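Local coordinates for protein acetyl-CoA acetyltransferase A (PDB 6BJA) that probably transfers acetyl groups to and from coenzyme A as a thiolase-family acetyl-CoA acetyltransferase, and is seen here with coenzyme A bound, at residues L50-L64 with Y113-M125. Residues are numbered along the deposited sequence; the frame is centred on the assembly and turned at random.
Sequences LPSSAIEETIVGNVL and YRRIVVALGSESM
Two neighbouring parallel strands of the N-terminal thiolase sheet, 57-61 and 116-124, meet along a regular ladder from E57 O to S122 N and illustrate how side chains supplement the backbone bonds at one end and extend them at the other. In the middle, I59 N binds V118 O and I59 O receives L120 N, both bonds 2.9 Å long.

At the entry end E56 N, not E57 N, bonds I116 O, and the buried E57 N is left without a partner. Extended beyond CG, E56 lays OE1 against the backbone, where R115 N meets it at 2.6 Å and almost straight, while I116 N adds a weaker bond. E57, on the face of V117 and I59, crosses R114 at about a right angle. Its OE2 offers the anti lone pair to R114 NE at 2.7 Å, in the guanidinium plane although the carboxylate stands 83° to it. E56 O lies over the centre of one guanidinium face, and Y113 CE2 lies over the opposite face, toward its rim. I116 packs on L50, A54 and I55, its CD1 meeting L50 CD1 tip to tip at 3.8 Å.

At the exit end N62 and E123 replace the ladder. With CG anti to the backbone N (chi1 177°), N62 brings ND2 to S122 O at 2.9 Å. E123, bent at chi2 (80°), folds back so that OE1 takes V63 N and OE2 takes L64 N at 2.8 Å; a water joins OE2 to N62 ND2 and S124 N. This fixes the carboxylate's rotation, and G358 N also binds OE1.

M125 follows, its side chain about 6 Å from the side chain of H355, a predicted catalytic proton acceptor, and about 6 Å from the bound coenzyme A. Strands 87-92 and 257-267 flank the pair; helix 33-48 packs on I55, L120 and S122, helix 97-110 on I59 and A119.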
ATOM      1  N   LEU A  50     -11.177  19.332 -41.081  1.00 21.06           N
ATOM      2  CA  LEU A  50     -11.834  18.080 -41.421  1.00 19.35           C
ATOM      3  C   LEU A  50     -12.750  17.645 -40.294  1.00 21.57           C
ATOM      4  O   LEU A  50     -12.466  17.893 -39.133  1.00 21.25           O
ATOM      5  CB  LEU A  50     -10.791  17.007 -41.676  1.00 21.09           C
ATOM      6  CG  LEU A  50      -9.797  17.246 -42.812  1.00 25.46           C
ATOM      7  CD1 LEU A  50      -8.758  16.147 -42.836  1.00 30.54           C
ATOM      8  CD2 LEU A  50     -10.512  17.337 -44.151  1.00 37.45           C
ATOM      9  N   PRO A  51     -13.839  16.936 -40.621  1.00 18.78           N
ATOM     10  CA  PRO A  51     -14.684  16.420 -39.553  1.00 20.30           C
ATOM     11  C   PRO A  51     -14.022  15.275 -38.808  1.00 19.15           C
ATOM     12  O   PRO A  51     -13.185  14.575 -39.383  1.00 19.46           O
ATOM     13  CB  PRO A  51     -15.928  15.920 -40.298  1.00 21.31           C
ATOM     14  CG  PRO A  51     -15.409  15.566 -41.664  1.00 23.96           C
ATOM     15  CD  PRO A  51     -14.340  16.581 -41.956  1.00 21.01           C
ATOM     16  N   SER A  52     -14.408  15.068 -37.555  1.00 19.26           N
ATOM     17  CA  SER A  52     -13.838  13.953 -36.803  1.00 18.48           C
ATOM     18  C   SER A  52     -14.099  12.608 -37.495  1.00 19.57           C
ATOM     19  O   SER A  52     -13.346  11.653 -37.316  1.00 18.85           O
ATOM     20  CB  SER A  52     -14.386  13.933 -35.375  1.00 22.03           C
ATOM     21  OG  SER A  52     -15.803  13.773 -35.344  1.00 23.01           O
ATOM     22  N   SER A  53     -15.165  12.527 -38.285  1.00 18.35           N
ATOM     23  CA  SER A  53     -15.488  11.302 -39.011  1.00 18.84           C
ATOM     24  C   SER A  53     -14.442  10.924 -40.037  1.00 19.33           C
ATOM     25  O   SER A  53     -14.408   9.765 -40.460  1.00 24.22           O
ATOM     26  CB  SER A  53     -16.831  11.445 -39.717  1.00 21.12           C
ATOM     27  OG  SER A  53     -16.795  12.520 -40.637  1.00 22.90           O
ATOM     28  N   ALA A  54     -13.573  11.865 -40.414  1.00 20.83           N
ATOM     29  CA  ALA A  54     -12.546  11.605 -41.425  1.00 21.01           C
ATOM     30  C   ALA A  54     -11.244  11.036 -40.856  1.00 19.79           C
ATOM     31  O   ALA A  54     -10.369  10.604 -41.612  1.00 20.96           O
ATOM     32  CB  ALA A  54     -12.254  12.870 -42.179  1.00 25.82           C
ATOM     33  N   ILE A  55     -11.106  11.062 -39.536  1.00 19.37           N
ATOM     34  CA  ILE A  55      -9.879  10.598 -38.891  1.00 17.77           C
ATOM     35  C   ILE A  55      -9.851   9.074 -38.878  1.00 20.06           C
ATOM     36  O   ILE A  55     -10.746   8.453 -38.305  1.00 21.06           O
ATOM     37  CB  ILE A  55      -9.768  11.118 -37.452  1.00 17.68           C
ATOM     38  CG1 ILE A  55      -9.944  12.643 -37.383  1.00 21.60           C
ATOM     39  CG2 ILE A  55      -8.426  10.674 -36.849  1.00 20.62           C
ATOM     40  CD1 ILE A  55      -8.952  13.448 -38.215  1.00 24.03           C
ATOM     41  N   GLU A  56      -8.827   8.481 -39.495  1.00 17.98           N
ATOM     42  CA  GLU A  56      -8.791   7.029 -39.732  1.00 19.10           C
ATOM     43  C   GLU A  56      -8.054   6.237 -38.652  1.00 20.87           C
ATOM     44  O   GLU A  56      -8.308   5.038 -38.454  1.00 19.97           O
ATOM     45  CB  GLU A  56      -8.154   6.730 -41.094  1.00 19.89           C
ATOM     46  CG  GLU A  56      -9.004   7.253 -42.250  1.00 21.55           C
ATOM     47  CD  GLU A  56      -8.286   7.330 -43.591  1.00 30.25           C
ATOM     48  OE1 GLU A  56      -7.081   7.066 -43.672  1.00 28.24           O
ATOM     49  OE2 GLU A  56      -8.951   7.667 -44.594  1.00 47.51           O
ATOM     50  N   GLU A  57      -7.115   6.905 -37.990  1.00 17.53           N
ATOM     51  CA  GLU A  57      -6.312   6.332 -36.908  1.00 18.75           C
ATOM     52  C   GLU A  57      -5.981   7.368 -35.864  1.00 17.68           C
ATOM     53  O   GLU A  57      -5.773   8.529 -36.206  1.00 18.17           O
ATOM     54  CB  GLU A  57      -4.962   5.791 -37.386  1.00 25.67           C
ATOM     55  CG  GLU A  57      -4.989   4.575 -38.184  1.00 28.22           C
ATOM     56  CD  GLU A  57      -3.611   3.896 -38.243  1.00 28.46           C
ATOM     57  OE1 GLU A  57      -2.763   4.093 -37.322  1.00 23.88           O
ATOM     58  OE2 GLU A  57      -3.390   3.163 -39.220  1.00 29.09           O
ATOM     59  N   THR A  58      -5.866   6.916 -34.617  1.00 17.11           N
ATOM     60  CA  THR A  58      -5.430   7.737 -33.492  1.00 16.93           C
ATOM     61  C   THR A  58      -4.228   7.076 -32.860  1.00 17.51           C
ATOM     62  O   THR A  58      -4.340   5.941 -32.399  1.00 18.57           O
ATOM     63  CB  THR A  58      -6.541   7.875 -32.489  1.00 21.33           C
ATOM     64  OG1 THR A  58      -7.676   8.453 -33.158  1.00 19.98           O
ATOM     65  CG2 THR A  58      -6.139   8.764 -31.319  1.00 20.65           C
ATOM     66  N   ILE A  59      -3.085   7.758 -32.876  1.00 15.68           N
ATOM     67  CA  ILE A  59      -1.827   7.165 -32.417  1.00 15.80           C
ATOM     68  C   ILE A  59      -1.311   8.036 -31.285  1.00 16.20           C
ATOM     69  O   ILE A  59      -1.047   9.210 -31.500  1.00 15.66           O
ATOM     70  CB  ILE A  59      -0.758   7.096 -33.527  1.00 16.40           C
ATOM     71  CG1 ILE A  59      -1.321   6.459 -34.790  1.00 19.09           C
ATOM     72  CG2 ILE A  59       0.488   6.350 -33.026  1.00 18.40           C
ATOM     73  CD1 ILE A  59      -0.471   6.627 -36.005  1.00 22.05           C
ATOM     74  N   VAL A  60      -1.157   7.457 -30.100  1.00 15.80           N
ATOM     75  CA  VAL A  60      -0.865   8.231 -28.898  1.00 16.07           C
ATOM     76  C   VAL A  60       0.376   7.781 -28.170  1.00 15.24           C
ATOM     77  O   VAL A  60       0.472   6.632 -27.739  1.00 15.61           O
ATOM     78  CB  VAL A  60      -2.014   8.160 -27.883  1.00 14.59           C
ATOM     79  CG1 VAL A  60      -1.702   9.070 -26.685  1.00 16.19           C
ATOM     80  CG2 VAL A  60      -3.335   8.555 -28.526  1.00 15.57           C
ATOM     81  N   GLY A  61       1.325   8.694 -27.989  1.00 13.60           N
ATOM     82  CA  GLY A  61       2.455   8.441 -27.121  1.00 13.48           C
ATOM     83  C   GLY A  61       2.151   8.680 -25.655  1.00 15.39           C
ATOM     84  O   GLY A  61       1.560   9.701 -25.272  1.00 15.51           O
ATOM     85  N   ASN A  62       2.558   7.729 -24.820  1.00 15.36           N
ATOM     86  CA  ASN A  62       2.339   7.783 -23.381  1.00 15.58           C
ATOM     87  C   ASN A  62       3.297   6.826 -22.718  1.00 15.92           C
ATOM     88  O   ASN A  62       3.448   5.707 -23.178  1.00 16.69           O
ATOM     89  CB  ASN A  62       0.890   7.411 -23.027  1.00 15.71           C
ATOM     90  CG  ASN A  62       0.647   7.374 -21.536  1.00 17.04           C
ATOM     91  OD1 ASN A  62       0.605   6.300 -20.913  1.00 19.45           O
ATOM     92  ND2 ASN A  62       0.461   8.546 -20.946  1.00 16.50           N
ATOM     93  N   VAL A  63       3.964   7.278 -21.664  1.00 15.34           N
ATOM     94  CA  VAL A  63       4.941   6.464 -20.957  1.00 15.41           C
ATOM     95  C   VAL A  63       4.360   5.824 -19.690  1.00 16.52           C
ATOM     96  O   VAL A  63       4.485   4.612 -19.495  1.00 19.15           O
ATOM     97  CB  VAL A  63       6.178   7.306 -20.600  1.00 15.26           C
ATOM     98  CG1 VAL A  63       7.227   6.440 -19.886  1.00 16.83           C
ATOM     99  CG2 VAL A  63       6.743   7.952 -21.858  1.00 15.17           C
ATOM    100  N   LEU A  64       3.755   6.632 -18.819  1.00 16.47           N
ATOM    101  CA  LEU A  64       3.310   6.156 -17.522  1.00 15.25           C
ATOM    102  C   LEU A  64       1.837   5.797 -17.623  1.00 18.05           C
ATOM    103  O   LEU A  64       0.944   6.546 -17.210  1.00 18.87           O
ATOM    104  CB  LEU A  64       3.585   7.207 -16.445  1.00 18.70           C
ATOM    105  CG  LEU A  64       5.067   7.591 -16.377  1.00 17.37           C
ATOM    106  CD1 LEU A  64       5.261   8.867 -15.614  1.00 25.04           C
ATOM    107  CD2 LEU A  64       5.891   6.455 -15.775  1.00 22.68           C
ATOM    108  N   TYR A 113      -1.740   3.169 -46.837  1.00 25.57           N
ATOM    109  CA  TYR A 113      -2.733   2.501 -46.006  1.00 24.50           C
ATOM    110  C   TYR A 113      -3.766   3.480 -45.482  1.00 26.20           C
ATOM    111  O   TYR A 113      -4.965   3.185 -45.462  1.00 28.21           O
ATOM    112  CB  TYR A 113      -2.059   1.806 -44.842  1.00 25.60           C
ATOM    113  CG  TYR A 113      -2.965   1.008 -43.953  1.00 24.76           C
ATOM    114  CD1 TYR A 113      -3.867   0.089 -44.482  1.00 25.95           C
ATOM    115  CD2 TYR A 113      -2.876   1.105 -42.575  1.00 24.94           C
ATOM    116  CE1 TYR A 113      -4.664  -0.663 -43.668  1.00 28.46           C
ATOM    117  CE2 TYR A 113      -3.666   0.356 -41.753  1.00 24.40           C
ATOM    118  CZ  TYR A 113      -4.571  -0.531 -42.309  1.00 27.65           C
ATOM    119  OH  TYR A 113      -5.366  -1.284 -41.494  1.00 30.92           O
ATOM    120  N   ARG A 114      -3.281   4.641 -45.052  1.00 24.12           N
ATOM    121  CA  ARG A 114      -4.143   5.707 -44.520  1.00 27.44           C
ATOM    122  C   ARG A 114      -4.025   7.000 -45.307  1.00 28.16           C
ATOM    123  O   ARG A 114      -3.009   7.262 -45.962  1.00 27.42           O
ATOM    124  CB  ARG A 114      -3.791   6.021 -43.065  1.00 23.08           C
ATOM    125  CG  ARG A 114      -3.884   4.879 -42.119  1.00 23.34           C
ATOM    126  CD  ARG A 114      -5.244   4.234 -42.118  1.00 24.46           C
ATOM    127  NE  ARG A 114      -5.384   3.295 -41.017  1.00 26.18           N
ATOM    128  CZ  ARG A 114      -6.440   2.521 -40.821  1.00 23.99           C
ATOM    129  NH1 ARG A 114      -7.478   2.590 -41.653  1.00 29.20           N
ATOM    130  NH2 ARG A 114      -6.485   1.696 -39.790  1.00 26.31           N
ATOM    131  N   ARG A 115      -5.066   7.825 -45.191  1.00 23.91           N
ATOM    132  CA  ARG A 115      -5.088   9.155 -45.789  1.00 26.14           C
ATOM    133  C   ARG A 115      -5.022  10.249 -44.734  1.00 21.63           C
ATOM    134  O   ARG A 115      -4.484  11.315 -44.989  1.00 21.88           O
ATOM    135  CB  ARG A 115      -6.356   9.349 -46.618  1.00 28.74           C
ATOM    136  CG  ARG A 115      -6.356   8.633 -47.966  1.00 36.04           C
ATOM    137  CD  ARG A 115      -7.790   8.456 -48.483  1.00 35.84           C
ATOM    138  NE  ARG A 115      -8.449   9.699 -48.890  1.00 42.67           N
ATOM    139  CZ  ARG A 115      -8.382  10.222 -50.113  1.00 40.79           C
ATOM    140  NH1 ARG A 115      -9.014  11.347 -50.390  1.00 49.37           N
ATOM    141  NH2 ARG A 115      -7.668   9.631 -51.061  1.00 53.24           N
ATOM    142  N   ILE A 116      -5.627   9.992 -43.577  1.00 21.17           N
ATOM    143  CA  ILE A 116      -5.804  11.007 -42.535  1.00 19.27           C
ATOM    144  C   ILE A 116      -5.639  10.366 -41.165  1.00 20.44           C
ATOM    145  O   ILE A 116      -6.336   9.425 -40.841  1.00 20.13           O
ATOM    146  CB  ILE A 116      -7.194  11.665 -42.598  1.00 19.85           C
ATOM    147  CG1 ILE A 116      -7.434  12.285 -43.976  1.00 22.69           C
ATOM    148  CG2 ILE A 116      -7.316  12.728 -41.508  1.00 20.20           C
ATOM    149  CD1 ILE A 116      -8.893  12.640 -44.227  1.00 25.88           C
ATOM    150  N   VAL A 117      -4.715  10.870 -40.349  1.00 19.85           N
ATOM    151  CA  VAL A 117      -4.581  10.342 -39.004  1.00 20.53           C
ATOM    152  C   VAL A 117      -4.333  11.463 -38.012  1.00 19.59           C
ATOM    153  O   VAL A 117      -3.942  12.570 -38.404  1.00 20.05           O
ATOM    154  CB  VAL A 117      -3.429   9.323 -38.878  1.00 22.43           C
ATOM    155  CG1 VAL A 117      -3.541   8.197 -39.929  1.00 20.35           C
ATOM    156  CG2 VAL A 117      -2.127   9.990 -38.994  1.00 20.28           C
ATOM    157  N   VAL A 118      -4.580  11.178 -36.737  1.00 16.66           N
ATOM    158  CA  VAL A 118      -4.165  12.091 -35.684  1.00 16.09           C
ATOM    159  C   VAL A 118      -3.080  11.408 -34.847  1.00 17.17           C
ATOM    160  O   VAL A 118      -3.219  10.246 -34.440  1.00 16.78           O
ATOM    161  CB  VAL A 118      -5.364  12.563 -34.812  1.00 17.15           C
ATOM    162  CG1 VAL A 118      -6.005  11.443 -33.989  1.00 20.47           C
ATOM    163  CG2 VAL A 118      -4.900  13.738 -33.917  1.00 17.99           C
ATOM    164  N   ALA A 119      -1.967  12.122 -34.665  1.00 16.74           N
ATOM    165  CA  ALA A 119      -0.834  11.643 -33.893  1.00 14.47           C
ATOM    166  C   ALA A 119      -0.627  12.607 -32.735  1.00 15.27           C
ATOM    167  O   ALA A 119      -0.572  13.825 -32.936  1.00 16.05           O
ATOM    168  CB  ALA A 119       0.387  11.568 -34.765  1.00 16.70           C
ATOM    169  N   LEU A 120      -0.507  12.084 -31.525  1.00 14.09           N
ATOM    170  CA  LEU A 120      -0.387  12.928 -30.357  1.00 14.25           C
ATOM    171  C   LEU A 120       0.391  12.266 -29.232  1.00 14.66           C
ATOM    172  O   LEU A 120       0.741  11.086 -29.293  1.00 14.26           O
ATOM    173  CB  LEU A 120      -1.791  13.314 -29.864  1.00 14.73           C
ATOM    174  CG  LEU A 120      -2.675  12.178 -29.376  1.00 14.79           C
ATOM    175  CD1 LEU A 120      -3.312  12.525 -28.062  1.00 16.30           C
ATOM    176  CD2 LEU A 120      -3.702  11.815 -30.431  1.00 16.49           C
ATOM    177  N   GLY A 121       0.602  13.041 -28.178  1.00 14.85           N
ATOM    178  CA  GLY A 121       1.174  12.535 -26.953  1.00 17.07           C
ATOM    179  C   GLY A 121       0.474  13.203 -25.794  1.00 15.48           C
ATOM    180  O   GLY A 121       0.035  14.348 -25.901  1.00 14.88           O
ATOM    181  N   SER A 122       0.374  12.471 -24.691  1.00 14.21           N
ATOM    182  CA  SER A 122      -0.240  12.963 -23.473  1.00 14.42           C
ATOM    183  C   SER A 122       0.403  12.314 -22.275  1.00 17.61           C
ATOM    184  O   SER A 122       0.632  11.104 -22.260  1.00 18.04           O
ATOM    185  CB  SER A 122      -1.735  12.672 -23.434  1.00 15.83           C
ATOM    186  OG  SER A 122      -2.329  13.351 -22.330  1.00 17.22           O
ATOM    187  N   GLU A 123       0.682  13.111 -21.256  1.00 15.26           N
ATOM    188  CA  GLU A 123       1.269  12.574 -20.050  1.00 15.05           C
ATOM    189  C   GLU A 123       0.775  13.341 -18.852  1.00 14.94           C
ATOM    190  O   GLU A 123       0.806  14.577 -18.839  1.00 16.81           O
ATOM    191  CB  GLU A 123       2.799  12.626 -20.113  1.00 15.88           C
ATOM    192  CG  GLU A 123       3.466  11.691 -19.115  1.00 15.82           C
ATOM    193  CD  GLU A 123       3.490  10.240 -19.598  1.00 15.93           C
ATOM    194  OE1 GLU A 123       4.009  10.010 -20.716  1.00 15.77           O
ATOM    195  OE2 GLU A 123       3.027   9.337 -18.858  1.00 17.68           O
ATOM    196  N   SER A 124       0.289  12.605 -17.856  1.00 15.52           N
ATOM    197  CA  SER A 124      -0.061  13.187 -16.572  1.00 14.87           C
ATOM    198  C   SER A 124       0.852  12.581 -15.528  1.00 16.12           C
ATOM    199  O   SER A 124       0.530  11.557 -14.911  1.00 16.56           O
ATOM    200  CB  SER A 124      -1.509  12.921 -16.209  1.00 16.53           C
ATOM    201  OG  SER A 124      -1.834  13.512 -14.962  1.00 17.27           O
ATOM    202  N   MET A 125       1.992  13.212 -15.320  1.00 16.31           N
ATOM    203  CA  MET A 125       2.929  12.673 -14.366  1.00 16.79           C
ATOM    204  C   MET A 125       2.406  12.867 -12.942  1.00 17.83           C
ATOM    205  O   MET A 125       2.732  12.092 -12.038  1.00 17.29           O
ATOM    206  CB  MET A 125       4.299  13.296 -14.592  1.00 16.43           C
ATOM    207  CG  MET A 125       4.808  13.009 -15.994  1.00 15.15           C
ATOM    208  SD  MET A 125       6.431  13.666 -16.451  1.00 16.79           S
ATOM    209  CE  MET A 125       7.572  12.512 -15.637  1.00 16.51           C
TER
HETATM  210  O   HOH W   1       0.447   9.771 -18.091  1.00 16.69           O